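PDB 5J7R: putative Lipoprotein from Clostridium perfringens, which is of unknown function but carries a sporulation and spore germination domain and is probably tethered to the cell membrane by a lipid. Local coordinates for residues 19-24 with 53-58; 58-63 with 95-100; 115-120 with 128-133. All blocks are in the same frame, centred on the assembly; numbering follows the deposited sequence.

Contact 1: residues 19-24 with 53-58; sequences NDLIGD and EILGQY
Leu21 and Ile22, in the loop that leads into strand 24-32, converge on Leu55, an apolar loop-on-helix packing against helix 51-65, within the sporulation and spore germination family region. The loop is brought to the start of this helix by Asp52, whose carboxylate accepts a hydrogen bond from Ile22 N and a weak one from Leu21 N. Along the helix, Glu53 comes first and turns to the neighbouring sheet, where OE1 takes the N-H of Ile88, a fitting use of a long acidic side chain. Ile54 packs on Val49 and on Tyr58 of the second subunit. Leu55 carries the contact. With CG anti to the backbone N (chi1 -179°), it holds CD2 against Leu21 CD1 at 3.4 Å, a close approach in which the two leucines cross at about a right angle. Ile22 comes to the base of the same side chain: its extended CG1 branch carries CD1 to 4.1 Å from Leu55 CB. Branched aliphatic residues suit this buried place because their methyls fill it without bringing polar atoms along. At the segment's end Tyr58 packs on Ile54 of the second subunit, while its own N bonds the O of Ile54 in the same helix at 3.0 Å.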
ATOM      1  N   ASN A  19      -7.836  -2.834 -11.627  1.00114.18           N
ATOM      2  CA  ASN A  19      -7.066  -1.604 -11.420  1.00110.29           C
ATOM      3  C   ASN A  19      -6.921  -1.246  -9.932  1.00107.41           C
ATOM      4  O   ASN A  19      -7.054  -0.080  -9.550  1.00112.93           O
ATOM      5  CB  ASN A  19      -7.646  -0.438 -12.249  1.00107.35           C
ATOM      6  CG  ASN A  19      -9.116  -0.164 -11.957  1.00107.33           C
ATOM      7  OD1 ASN A  19      -9.770  -0.891 -11.205  1.00102.37           O
ATOM      8  ND2 ASN A  19      -9.645   0.891 -12.570  1.00109.19           N
ATOM      9  N   ASP A  20      -6.655  -2.257  -9.098  1.00 97.63           N
ATOM     10  CA  ASP A  20      -6.456  -2.031  -7.674  1.00 91.06           C
ATOM     11  C   ASP A  20      -5.203  -1.206  -7.527  1.00 82.51           C
ATOM     12  O   ASP A  20      -4.209  -1.480  -8.169  1.00 78.59           O
ATOM     13  CB  ASP A  20      -6.342  -3.334  -6.869  1.00 95.20           C
ATOM     14  CG  ASP A  20      -7.672  -4.058  -6.736  1.00105.86           C
ATOM     15  OD1 ASP A  20      -8.651  -3.671  -7.437  1.00117.07           O
ATOM     16  OD2 ASP A  20      -7.740  -5.005  -5.917  1.00107.38           O
ATOM     17  N   LEU A  21      -5.263  -0.207  -6.660  1.00 75.00           N
ATOM     18  CA  LEU A  21      -4.163   0.711  -6.456  1.00 71.77           C
ATOM     19  C   LEU A  21      -2.897   0.028  -5.914  1.00 68.10           C
ATOM     20  O   LEU A  21      -1.824   0.166  -6.507  1.00 72.68           O
ATOM     21  CB  LEU A  21      -4.639   1.854  -5.567  1.00 75.48           C
ATOM     22  CG  LEU A  21      -3.869   3.152  -5.634  1.00 78.89           C
ATOM     23  CD1 LEU A  21      -4.565   4.145  -4.724  1.00 80.57           C
ATOM     24  CD2 LEU A  21      -2.402   3.012  -5.288  1.00 79.65           C
ATOM     25  N   ILE A  22      -3.030  -0.686  -4.795  1.00 65.34           N
ATOM     26  CA  ILE A  22      -1.901  -1.412  -4.183  1.00 59.31           C
ATOM     27  C   ILE A  22      -2.052  -2.944  -4.303  1.00 57.86           C
ATOM     28  O   ILE A  22      -1.075  -3.643  -4.485  1.00 60.49           O
ATOM     29  CB  ILE A  22      -1.730  -1.074  -2.685  1.00 57.19           C
ATOM     30  CG1 ILE A  22      -1.710   0.451  -2.473  1.00 57.38           C
ATOM     31  CG2 ILE A  22      -0.463  -1.740  -2.147  1.00 59.99           C
ATOM     32  CD1 ILE A  22      -1.738   0.884  -1.020  1.00 54.58           C
ATOM     33  N   GLY A  23      -3.273  -3.459  -4.166  1.00 58.65           N
ATOM     34  CA  GLY A  23      -3.533  -4.909  -4.262  1.00 56.27           C
ATOM     35  C   GLY A  23      -3.154  -5.681  -3.005  1.00 55.64           C
ATOM     36  O   GLY A  23      -2.664  -5.104  -2.043  1.00 51.01           O
ATOM     37  N   ASP A  24      -3.402  -6.993  -3.011  1.00 56.55           N
ATOM     38  CA  ASP A  24      -3.117  -7.841  -1.848  1.00 54.98           C
ATOM     39  C   ASP A  24      -1.625  -8.078  -1.641  1.00 52.78           C
ATOM     40  O   ASP A  24      -0.883  -8.170  -2.605  1.00 51.90           O
ATOM     41  CB  ASP A  24      -3.818  -9.211  -1.984  1.00 60.56           C
ATOM     42  CG  ASP A  24      -5.339  -9.112  -1.982  1.00 62.58           C
ATOM     43  OD1 ASP A  24      -5.889  -8.040  -1.650  1.00 60.72           O
ATOM     44  OD2 ASP A  24      -5.990 -10.132  -2.318  1.00 68.94           O
ATOM     45  N   GLU A  53      -7.719  -1.644   1.207  1.00 47.32           N
ATOM     46  CA  GLU A  53      -8.421  -1.498   2.489  1.00 47.01           C
ATOM     47  C   GLU A  53      -7.570  -0.748   3.475  1.00 42.98           C
ATOM     48  O   GLU A  53      -8.091   0.098   4.194  1.00 47.61           O
ATOM     49  CB  GLU A  53      -8.868  -2.818   3.090  1.00 49.41           C
ATOM     50  CG  GLU A  53      -9.949  -3.499   2.279  1.00 53.82           C
ATOM     51  CD  GLU A  53     -10.539  -4.730   2.961  1.00 55.26           C
ATOM     52  OE1 GLU A  53     -11.644  -5.180   2.562  1.00 57.03           O
ATOM     53  OE2 GLU A  53      -9.913  -5.243   3.909  1.00 56.61           O
ATOM     54  N   ILE A  54      -6.274  -1.044   3.531  1.00 43.43           N
ATOM     55  CA  ILE A  54      -5.427  -0.295   4.480  1.00 44.97           C
ATOM     56  C   ILE A  54      -5.310   1.169   4.068  1.00 41.78           C
ATOM     57  O   ILE A  54      -5.278   2.013   4.929  1.00 39.82           O
ATOM     58  CB  ILE A  54      -4.065  -0.898   4.910  1.00 45.68           C
ATOM     59  CG1 ILE A  54      -3.017  -0.864   3.816  1.00 48.34           C
ATOM     60  CG2 ILE A  54      -4.299  -2.277   5.479  1.00 47.25           C
ATOM     61  CD1 ILE A  54      -1.646  -1.250   4.333  1.00 50.91           C
ATOM     62  N   LEU A  55      -5.248   1.453   2.765  1.00 42.20           N
ATOM     63  CA  LEU A  55      -5.164   2.835   2.278  1.00 43.87           C
ATOM     64  C   LEU A  55      -6.469   3.570   2.575  1.00 43.15           C
ATOM     65  O   LEU A  55      -6.453   4.681   3.111  1.00 43.33           O
ATOM     66  CB  LEU A  55      -4.881   2.876   0.783  1.00 44.52           C
ATOM     67  CG  LEU A  55      -4.740   4.261   0.148  1.00 44.39           C
ATOM     68  CD1 LEU A  55      -3.610   5.054   0.790  1.00 45.82           C
ATOM     69  CD2 LEU A  55      -4.498   4.105  -1.337  1.00 45.14           C
ATOM     70  N   GLY A  56      -7.589   2.946   2.227  1.00 41.25           N
ATOM     71  CA  GLY A  56      -8.902   3.523   2.480  1.00 44.48           C
ATOM     72  C   GLY A  56      -9.086   3.801   3.958  1.00 44.74           C
ATOM     73  O   GLY A  56      -9.572   4.857   4.360  1.00 45.11           O
ATOM     74  N   GLN A  57      -8.672   2.847   4.772  1.00 43.89           N
ATOM     75  CA  GLN A  57      -8.785   2.985   6.212  1.00 45.25           C
ATOM     76  C   GLN A  57      -7.978   4.189   6.693  1.00 42.52           C
ATOM     77  O   GLN A  57      -8.434   4.940   7.534  1.00 39.84           O
ATOM     78  CB  GLN A  57      -8.360   1.684   6.893  1.00 49.29           C
ATOM     79  CG  GLN A  57      -8.348   1.726   8.397  1.00 55.33           C
ATOM     80  CD  GLN A  57      -8.163   0.345   9.011  1.00 68.52           C
ATOM     81  OE1 GLN A  57      -8.689  -0.654   8.510  1.00 72.54           O
ATOM     82  NE2 GLN A  57      -7.476   0.294  10.141  1.00 76.11           N
ATOM     83  N   TYR A  58      -6.774   4.354   6.152  1.00 40.01           N
ATOM     84  CA  TYR A  58      -5.912   5.462   6.509  1.00 41.40           C
ATOM     85  C   TYR A  58      -6.574   6.800   6.123  1.00 42.58           C
ATOM     86  O   TYR A  58      -6.584   7.739   6.918  1.00 41.40           O
ATOM     87  CB  TYR A  58      -4.561   5.321   5.803  1.00 42.13           C
ATOM     88  CG  TYR A  58      -3.558   6.359   6.190  1.00 41.65           C
ATOM     89  CD1 TYR A  58      -2.737   6.175   7.299  1.00 43.50           C
ATOM     90  CD2 TYR A  58      -3.427   7.529   5.458  1.00 45.31           C
ATOM     91  CE1 TYR A  58      -1.803   7.122   7.667  1.00 47.08           C
ATOM     92  CE2 TYR A  58      -2.497   8.496   5.827  1.00 47.85           C
ATOM     93  CZ  TYR A  58      -1.691   8.285   6.924  1.00 47.93           C
ATOM     94  OH  TYR A  58      -0.768   9.219   7.293  1.00 56.05           O
TER

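Contact 2: residues 58-63 with 95-100; sequences YLIQAL and INLSKE
The backbones of 58-63 and 95-100 come nearest at Ile60 and Ile95, whose CA atoms lie 8.2 Å apart, a spacing bridged by side chains alone. The first segment is a stretch of helix 51-65; the second finishes strand 92-97 and passes through Ser98 into a short 3-10 turn. This is the packing of a helix on a face of the mixed sheet in an alpha/beta domain. Ile60 does most of the work from the helix. Its CG1 branch is bent rather than extended (chi2 -59°), and CD1 meets Ile95 CD1 at 3.7 Å. Its other methyl, CG2, lies 4.1 Å from Ile95 CG2, so the two isoleucines touch through both branches. The same Ile60 CG2 is 4.4 Å from Leu97 CD2, a looser touch at the end of the strand. From helix 107-121, Ile121 packs on Ile60 and Ile117 on both Ile60 and Ile95. Asn96, between the two apolar strand residues, uses both ends of its amide, OD1 accepting from Asn136 N and ND2 donating to Ser85 OG. Beyond the strand, Ser98 OG donates to Glu100 OE2 at 2.8 Å, on the anti lone pair of that oxygen, and accepts from Lys82 N. Since no hydrogen bond crosses between the segments, helix and strand are held here by burial and the fit of methyl groups, while Asn96 and Ser98 find their hydrogen-bond partners away from it.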
ATOM      1  N   TYR A  58      -6.774   4.354   6.152  1.00 40.01           N
ATOM      2  CA  TYR A  58      -5.912   5.462   6.509  1.00 41.40           C
ATOM      3  C   TYR A  58      -6.574   6.800   6.123  1.00 42.58           C
ATOM      4  O   TYR A  58      -6.584   7.739   6.918  1.00 41.40           O
ATOM      5  CB  TYR A  58      -4.561   5.321   5.803  1.00 42.13           C
ATOM      6  CG  TYR A  58      -3.558   6.359   6.190  1.00 41.65           C
ATOM      7  CD1 TYR A  58      -2.737   6.175   7.299  1.00 43.50           C
ATOM      8  CD2 TYR A  58      -3.427   7.529   5.458  1.00 45.31           C
ATOM      9  CE1 TYR A  58      -1.803   7.122   7.667  1.00 47.08           C
ATOM     10  CE2 TYR A  58      -2.497   8.496   5.827  1.00 47.85           C
ATOM     11  CZ  TYR A  58      -1.691   8.285   6.924  1.00 47.93           C
ATOM     12  OH  TYR A  58      -0.768   9.219   7.293  1.00 56.05           O
ATOM     13  N   LEU A  59      -7.122   6.862   4.906  1.00 42.31           N
ATOM     14  CA  LEU A  59      -7.827   8.052   4.412  1.00 41.77           C
ATOM     15  C   LEU A  59      -8.997   8.442   5.305  1.00 42.28           C
ATOM     16  O   LEU A  59      -9.130   9.619   5.650  1.00 43.62           O
ATOM     17  CB  LEU A  59      -8.314   7.859   2.967  1.00 43.31           C
ATOM     18  CG  LEU A  59      -7.229   7.727   1.892  1.00 46.10           C
ATOM     19  CD1 LEU A  59      -7.842   7.392   0.539  1.00 48.29           C
ATOM     20  CD2 LEU A  59      -6.414   9.001   1.811  1.00 48.59           C
ATOM     21  N   ILE A  60      -9.850   7.483   5.676  1.00 41.29           N
ATOM     22  CA  ILE A  60     -10.979   7.800   6.554  1.00 43.74           C
ATOM     23  C   ILE A  60     -10.469   8.293   7.897  1.00 46.52           C
ATOM     24  O   ILE A  60     -11.080   9.175   8.511  1.00 47.48           O
ATOM     25  CB  ILE A  60     -11.934   6.594   6.779  1.00 44.83           C
ATOM     26  CG1 ILE A  60     -12.557   6.142   5.458  1.00 47.16           C
ATOM     27  CG2 ILE A  60     -13.059   6.940   7.761  1.00 47.19           C
ATOM     28  CD1 ILE A  60     -13.370   7.203   4.742  1.00 48.76           C
ATOM     29  N   GLN A  61      -9.348   7.732   8.346  1.00 48.90           N
ATOM     30  CA  GLN A  61      -8.799   8.120   9.654  1.00 52.31           C
ATOM     31  C   GLN A  61      -8.333   9.536   9.531  1.00 47.99           C
ATOM     32  O   GLN A  61      -8.451  10.311  10.461  1.00 52.48           O
ATOM     33  CB  GLN A  61      -7.549   7.297  10.052  1.00 57.23           C
ATOM     34  CG  GLN A  61      -7.485   6.973  11.544  1.00 70.25           C
ATOM     35  CD  GLN A  61      -8.506   5.958  12.031  1.00 78.77           C
ATOM     36  OE1 GLN A  61      -9.298   6.276  12.914  1.00 85.81           O
ATOM     37  NE2 GLN A  61      -8.509   4.754  11.469  1.00 83.27           N
ATOM     38  N   ALA A  62      -7.750   9.849   8.376  1.00 46.25           N
ATOM     39  CA  ALA A  62      -7.241  11.188   8.114  1.00 46.62           C
ATOM     40  C   ALA A  62      -8.365  12.230   8.065  1.00 44.31           C
ATOM     41  O   ALA A  62      -8.181  13.349   8.527  1.00 49.52           O
ATOM     42  CB  ALA A  62      -6.419  11.215   6.836  1.00 45.12           C
ATOM     43  N   LEU A  63      -9.515  11.855   7.520  1.00 43.20           N
ATOM     44  CA  LEU A  63     -10.678  12.759   7.468  1.00 45.28           C
ATOM     45  C   LEU A  63     -11.193  13.047   8.876  1.00 45.48           C
ATOM     46  O   LEU A  63     -11.546  14.172   9.183  1.00 50.19           O
ATOM     47  CB  LEU A  63     -11.816  12.177   6.603  1.00 43.18           C
ATOM     48  CG  LEU A  63     -11.571  12.032   5.113  1.00 42.39           C
ATOM     49  CD1 LEU A  63     -12.741  11.335   4.444  1.00 44.07           C
ATOM     50  CD2 LEU A  63     -11.328  13.384   4.457  1.00 46.01           C
ATOM     51  N   ILE A  95     -17.846   1.625   5.316  1.00 52.43           N
ATOM     52  CA  ILE A  95     -17.219   2.473   6.313  1.00 48.68           C
ATOM     53  C   ILE A  95     -18.051   2.381   7.573  1.00 54.34           C
ATOM     54  O   ILE A  95     -19.122   2.974   7.665  1.00 55.91           O
ATOM     55  CB  ILE A  95     -17.132   3.926   5.817  1.00 46.06           C
ATOM     56  CG1 ILE A  95     -16.426   3.966   4.460  1.00 44.71           C
ATOM     57  CG2 ILE A  95     -16.421   4.793   6.847  1.00 46.03           C
ATOM     58  CD1 ILE A  95     -16.438   5.317   3.783  1.00 46.89           C
ATOM     59  N   ASN A  96     -17.527   1.656   8.555  1.00 57.06           N
ATOM     60  CA  ASN A  96     -18.210   1.440   9.811  1.00 55.74           C
ATOM     61  C   ASN A  96     -17.714   2.405  10.877  1.00 53.56           C
ATOM     62  O   ASN A  96     -16.596   2.278  11.366  1.00 55.17           O
ATOM     63  CB  ASN A  96     -17.988  -0.004  10.241  1.00 58.34           C
ATOM     64  CG  ASN A  96     -18.767  -0.372  11.474  1.00 63.40           C
ATOM     65  OD1 ASN A  96     -19.772   0.269  11.812  1.00 61.47           O
ATOM     66  ND2 ASN A  96     -18.336  -1.430  12.142  1.00 65.52           N
ATOM     67  N   LEU A  97     -18.577   3.345  11.260  1.00 55.75           N
ATOM     68  CA  LEU A  97     -18.241   4.378  12.244  1.00 57.45           C
ATOM     69  C   LEU A  97     -18.928   4.134  13.573  1.00 59.01           C
ATOM     70  O   LEU A  97     -19.826   3.309  13.668  1.00 63.48           O
ATOM     71  CB  LEU A  97     -18.660   5.753  11.705  1.00 56.46           C
ATOM     72  CG  LEU A  97     -18.101   6.135  10.323  1.00 56.86           C
ATOM     73  CD1 LEU A  97     -18.718   7.436   9.841  1.00 59.00           C
ATOM     74  CD2 LEU A  97     -16.578   6.228  10.324  1.00 55.49           C
ATOM     75  N   SER A  98     -18.485   4.854  14.599  1.00 60.60           N
ATOM     76  CA  SER A  98     -19.070   4.752  15.933  1.00 65.09           C
ATOM     77  C   SER A  98     -20.276   5.689  16.028  1.00 68.33           C
ATOM     78  O   SER A  98     -20.540   6.479  15.109  1.00 68.22           O
ATOM     79  CB  SER A  98     -18.042   5.129  16.998  1.00 67.32           C
ATOM     80  OG  SER A  98     -17.600   6.466  16.834  1.00 68.38           O
ATOM     81  N   LYS A  99     -20.996   5.603  17.143  1.00 73.46           N
ATOM     82  CA  LYS A  99     -22.183   6.438  17.408  1.00 76.85           C
ATOM     83  C   LYS A  99     -21.896   7.961  17.382  1.00 73.94           C
ATOM     84  O   LYS A  99     -22.781   8.753  17.057  1.00 76.29           O
ATOM     85  CB  LYS A  99     -22.774   6.037  18.767  1.00 85.85           C
ATOM     86  CG  LYS A  99     -24.004   6.789  19.242  1.00 96.77           C
ATOM     87  CD  LYS A  99     -24.358   6.379  20.671  1.00107.60           C
ATOM     88  CE  LYS A  99     -25.651   6.986  21.199  1.00112.75           C
ATOM     89  NZ  LYS A  99     -26.099   6.330  22.466  1.00119.86           N
ATOM     90  N   GLU A 100     -20.666   8.363  17.714  1.00 72.34           N
ATOM     91  CA  GLU A 100     -20.281   9.791  17.729  1.00 70.39           C
ATOM     92  C   GLU A 100     -20.450  10.487  16.373  1.00 65.08           C
ATOM     93  O   GLU A 100     -20.559  11.700  16.323  1.00 69.12           O
ATOM     94  CB  GLU A 100     -18.839   9.988  18.228  1.00 70.60           C
ATOM     95  CG  GLU A 100     -18.601   9.714  19.714  1.00 77.88           C
ATOM     96  CD  GLU A 100     -18.737   8.254  20.123  1.00 79.49           C
ATOM     97  OE1 GLU A 100     -18.986   8.016  21.315  1.00 88.20           O
ATOM     98  OE2 GLU A 100     -18.609   7.347  19.263  1.00 81.39           O
TER

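Contact 3: residues 115-120 with 128-133; sequences EGIIAT and NKINIL
Ile117 and Ile118 of the helix close on Ile130 and Ile132 of the strand, and every contact between the two segments is apolar. Ile130 CD1 fits between the two helix residues, 3.7 Å from Ile117 CG2 and 3.6 Å from Ile118 CG1. It gets there because chi1 of 70° tucks CG1 in between its own N and C, with the rest of the branch extended. Ile117 crosses Ile130 at about a right angle, whereas Ile117 and Ile132 meet tip to tip, their CD1 atoms 4.1 Å apart. Beta-branched isoleucine is at home in the strand, and its methyls suit the buried helix face. These elements belong to a beta-alpha-beta crossover, in which helix 107-121 connects the parallel neighbours 92-97 and 129-134; the axes of 115-120 and 129-133 pass 8.9 Å apart, with 130° between their N-to-C directions. Phe152 also packs on Ile118 and Ile130. Hydrogen bonding stays within the helix or leads out of the pair. Gly116 O receives two donors from opposite faces of its plane: Thr120 N at 3.0 Å and Thr120 OG1 at 2.6 Å, the hydroxyl tilted 24° from that plane. Thr120 OG1 in turn accepts from Tyr30 N of the second subunit.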
ATOM      1  N   GLU A 115     -20.231  14.208   0.360  1.00 59.88           N
ATOM      2  CA  GLU A 115     -19.455  14.455  -0.858  1.00 61.28           C
ATOM      3  C   GLU A 115     -17.948  14.373  -0.567  1.00 58.39           C
ATOM      4  O   GLU A 115     -17.182  13.919  -1.415  1.00 58.23           O
ATOM      5  CB  GLU A 115     -19.801  15.805  -1.492  1.00 63.73           C
ATOM      6  CG  GLU A 115     -21.200  15.864  -2.093  1.00 69.21           C
ATOM      7  CD  GLU A 115     -21.546  17.208  -2.727  1.00 72.50           C
ATOM      8  OE1 GLU A 115     -20.797  18.172  -2.509  1.00 78.02           O
ATOM      9  OE2 GLU A 115     -22.580  17.312  -3.429  1.00 76.46           O
ATOM     10  N   GLY A 116     -17.539  14.808   0.629  1.00 53.51           N
ATOM     11  CA  GLY A 116     -16.129  14.771   1.041  1.00 53.09           C
ATOM     12  C   GLY A 116     -15.602  13.350   1.236  1.00 47.03           C
ATOM     13  O   GLY A 116     -14.489  13.033   0.834  1.00 43.54           O
ATOM     14  N   ILE A 117     -16.419  12.500   1.847  1.00 47.18           N
ATOM     15  CA  ILE A 117     -16.064  11.109   2.064  1.00 49.22           C
ATOM     16  C   ILE A 117     -15.947  10.415   0.695  1.00 49.41           C
ATOM     17  O   ILE A 117     -14.954   9.750   0.420  1.00 50.32           O
ATOM     18  CB  ILE A 117     -17.084  10.400   2.978  1.00 49.46           C
ATOM     19  CG1 ILE A 117     -17.052  11.046   4.367  1.00 50.46           C
ATOM     20  CG2 ILE A 117     -16.751   8.917   3.124  1.00 50.54           C
ATOM     21  CD1 ILE A 117     -18.144  10.576   5.310  1.00 51.17           C
ATOM     22  N   ILE A 118     -16.945  10.608  -0.158  1.00 52.14           N
ATOM     23  CA  ILE A 118     -16.955  10.011  -1.500  1.00 53.07           C
ATOM     24  C   ILE A 118     -15.790  10.477  -2.344  1.00 52.32           C
ATOM     25  O   ILE A 118     -15.101   9.661  -2.949  1.00 54.90           O
ATOM     26  CB  ILE A 118     -18.280  10.293  -2.236  1.00 56.77           C
ATOM     27  CG1 ILE A 118     -19.393   9.479  -1.570  1.00 62.34           C
ATOM     28  CG2 ILE A 118     -18.191   9.896  -3.712  1.00 57.77           C
ATOM     29  CD1 ILE A 118     -20.774   9.709  -2.145  1.00 67.84           C
ATOM     30  N   ALA A 119     -15.559  11.782  -2.379  1.00 51.26           N
ATOM     31  CA  ALA A 119     -14.464  12.318  -3.177  1.00 51.87           C
ATOM     32  C   ALA A 119     -13.126  11.769  -2.690  1.00 50.17           C
ATOM     33  O   ALA A 119     -12.236  11.505  -3.491  1.00 52.95           O
ATOM     34  CB  ALA A 119     -14.459  13.830  -3.130  1.00 52.80           C
ATOM     35  N   THR A 120     -12.998  11.596  -1.379  1.00 48.47           N
ATOM     36  CA  THR A 120     -11.754  11.093  -0.804  1.00 51.15           C
ATOM     37  C   THR A 120     -11.571   9.604  -1.087  1.00 49.23           C
ATOM     38  O   THR A 120     -10.532   9.197  -1.595  1.00 46.89           O
ATOM     39  CB  THR A 120     -11.711  11.331   0.707  1.00 49.77           C
ATOM     40  OG1 THR A 120     -11.889  12.731   0.971  1.00 48.34           O
ATOM     41  CG2 THR A 120     -10.383  10.857   1.301  1.00 48.53           C
ATOM     42  N   ASN A 128     -16.380   2.638  -6.110  1.00 75.37           N
ATOM     43  CA  ASN A 128     -17.324   3.497  -6.830  1.00 80.61           C
ATOM     44  C   ASN A 128     -18.478   3.957  -5.932  1.00 77.71           C
ATOM     45  O   ASN A 128     -19.152   4.933  -6.254  1.00 77.42           O
ATOM     46  CB  ASN A 128     -17.879   2.778  -8.061  1.00 90.77           C
ATOM     47  CG  ASN A 128     -16.812   2.504  -9.110  1.00 98.53           C
ATOM     48  OD1 ASN A 128     -15.826   3.243  -9.236  1.00106.32           O
ATOM     49  ND2 ASN A 128     -17.017   1.451  -9.891  1.00104.61           N
ATOM     50  N   LYS A 129     -18.702   3.260  -4.816  1.00 87.63           N
ATOM     51  CA  LYS A 129     -19.768   3.606  -3.878  1.00 83.53           C
ATOM     52  C   LYS A 129     -19.321   3.387  -2.441  1.00 79.25           C
ATOM     53  O   LYS A 129     -18.332   2.691  -2.182  1.00 76.78           O
ATOM     54  CB  LYS A 129     -21.001   2.743  -4.135  1.00 88.80           C
ATOM     55  CG  LYS A 129     -21.570   2.870  -5.532  1.00 97.30           C
ATOM     56  CD  LYS A 129     -22.839   2.056  -5.697  1.00103.44           C
ATOM     57  CE  LYS A 129     -23.400   2.266  -7.094  1.00110.07           C
ATOM     58  NZ  LYS A 129     -24.608   1.453  -7.402  1.00113.78           N
ATOM     59  N   ILE A 130     -20.046   3.998  -1.505  1.00 74.19           N
ATOM     60  CA  ILE A 130     -19.749   3.839  -0.084  1.00 69.27           C
ATOM     61  C   ILE A 130     -21.031   3.451   0.638  1.00 68.13           C
ATOM     62  O   ILE A 130     -22.130   3.819   0.235  1.00 70.20           O
ATOM     63  CB  ILE A 130     -19.129   5.097   0.570  1.00 66.43           C
ATOM     64  CG1 ILE A 130     -20.151   6.235   0.690  1.00 69.25           C
ATOM     65  CG2 ILE A 130     -17.882   5.525  -0.201  1.00 64.87           C
ATOM     66  CD1 ILE A 130     -19.626   7.460   1.407  1.00 69.78           C
ATOM     67  N   ASN A 131     -20.862   2.682   1.698  1.00 68.10           N
ATOM     68  CA  ASN A 131     -21.949   2.232   2.518  1.00 65.96           C
ATOM     69  C   ASN A 131     -21.517   2.555   3.937  1.00 62.57           C
ATOM     70  O   ASN A 131     -20.641   1.895   4.490  1.00 62.87           O
ATOM     71  CB  ASN A 131     -22.167   0.730   2.329  1.00 68.75           C
ATOM     72  CG  ASN A 131     -23.344   0.193   3.126  1.00 69.25           C
ATOM     73  OD1 ASN A 131     -24.200   0.940   3.584  1.00 70.24           O
ATOM     74  ND2 ASN A 131     -23.392  -1.116   3.276  1.00 72.67           N
ATOM     75  N   ILE A 132     -22.111   3.594   4.511  1.00 63.18           N
ATOM     76  CA  ILE A 132     -21.785   4.011   5.869  1.00 61.88           C
ATOM     77  C   ILE A 132     -22.654   3.256   6.858  1.00 62.28           C
ATOM     78  O   ILE A 132     -23.855   3.157   6.676  1.00 64.53           O
ATOM     79  CB  ILE A 132     -21.956   5.528   6.060  1.00 60.26           C
ATOM     80  CG1 ILE A 132     -21.023   6.267   5.089  1.00 59.37           C
ATOM     81  CG2 ILE A 132     -21.660   5.904   7.513  1.00 60.34           C
ATOM     82  CD1 ILE A 132     -21.131   7.774   5.098  1.00 58.41           C
ATOM     83  N   LEU A 133     -22.017   2.723   7.893  1.00 63.05           N
ATOM     84  CA  LEU A 133     -22.682   1.983   8.953  1.00 65.20           C
ATOM     85  C   LEU A 133     -22.252   2.608  10.254  1.00 65.21           C
ATOM     86  O   LEU A 133     -21.193   3.227  10.336  1.00 65.45           O
ATOM     87  CB  LEU A 133     -22.252   0.508   8.986  1.00 66.00           C
ATOM     88  CG  LEU A 133     -22.394  -0.394   7.776  1.00 67.97           C
ATOM     89  CD1 LEU A 133     -21.940  -1.803   8.132  1.00 71.21           C
ATOM     90  CD2 LEU A 133     -23.805  -0.415   7.252  1.00 70.14           C
TER

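How the contacts relate
All three contacts are buried and apolar, but their places differ. Contact 2 lies nearest the chain's centre, contact 3 somewhat farther out, and contact 1 farthest, where a loop replaces a strand and acidic side chains close by hold the backbone. Contacts 1 and 2 use successive turns of helix 51-65. Contacts 2 and 3 meet directly: Ile60 and Ile95 touch Ile117, and their strands are neighbours in one sheet, with probable hydrogen bonds from Leu97 N to Leu133 O (2.8 Å) and from Leu133 N to Ile95 O (2.9 Å). All three contacts also have residues packed against the second subunit, through both helices and, in contact 1, the loop residue Leu21.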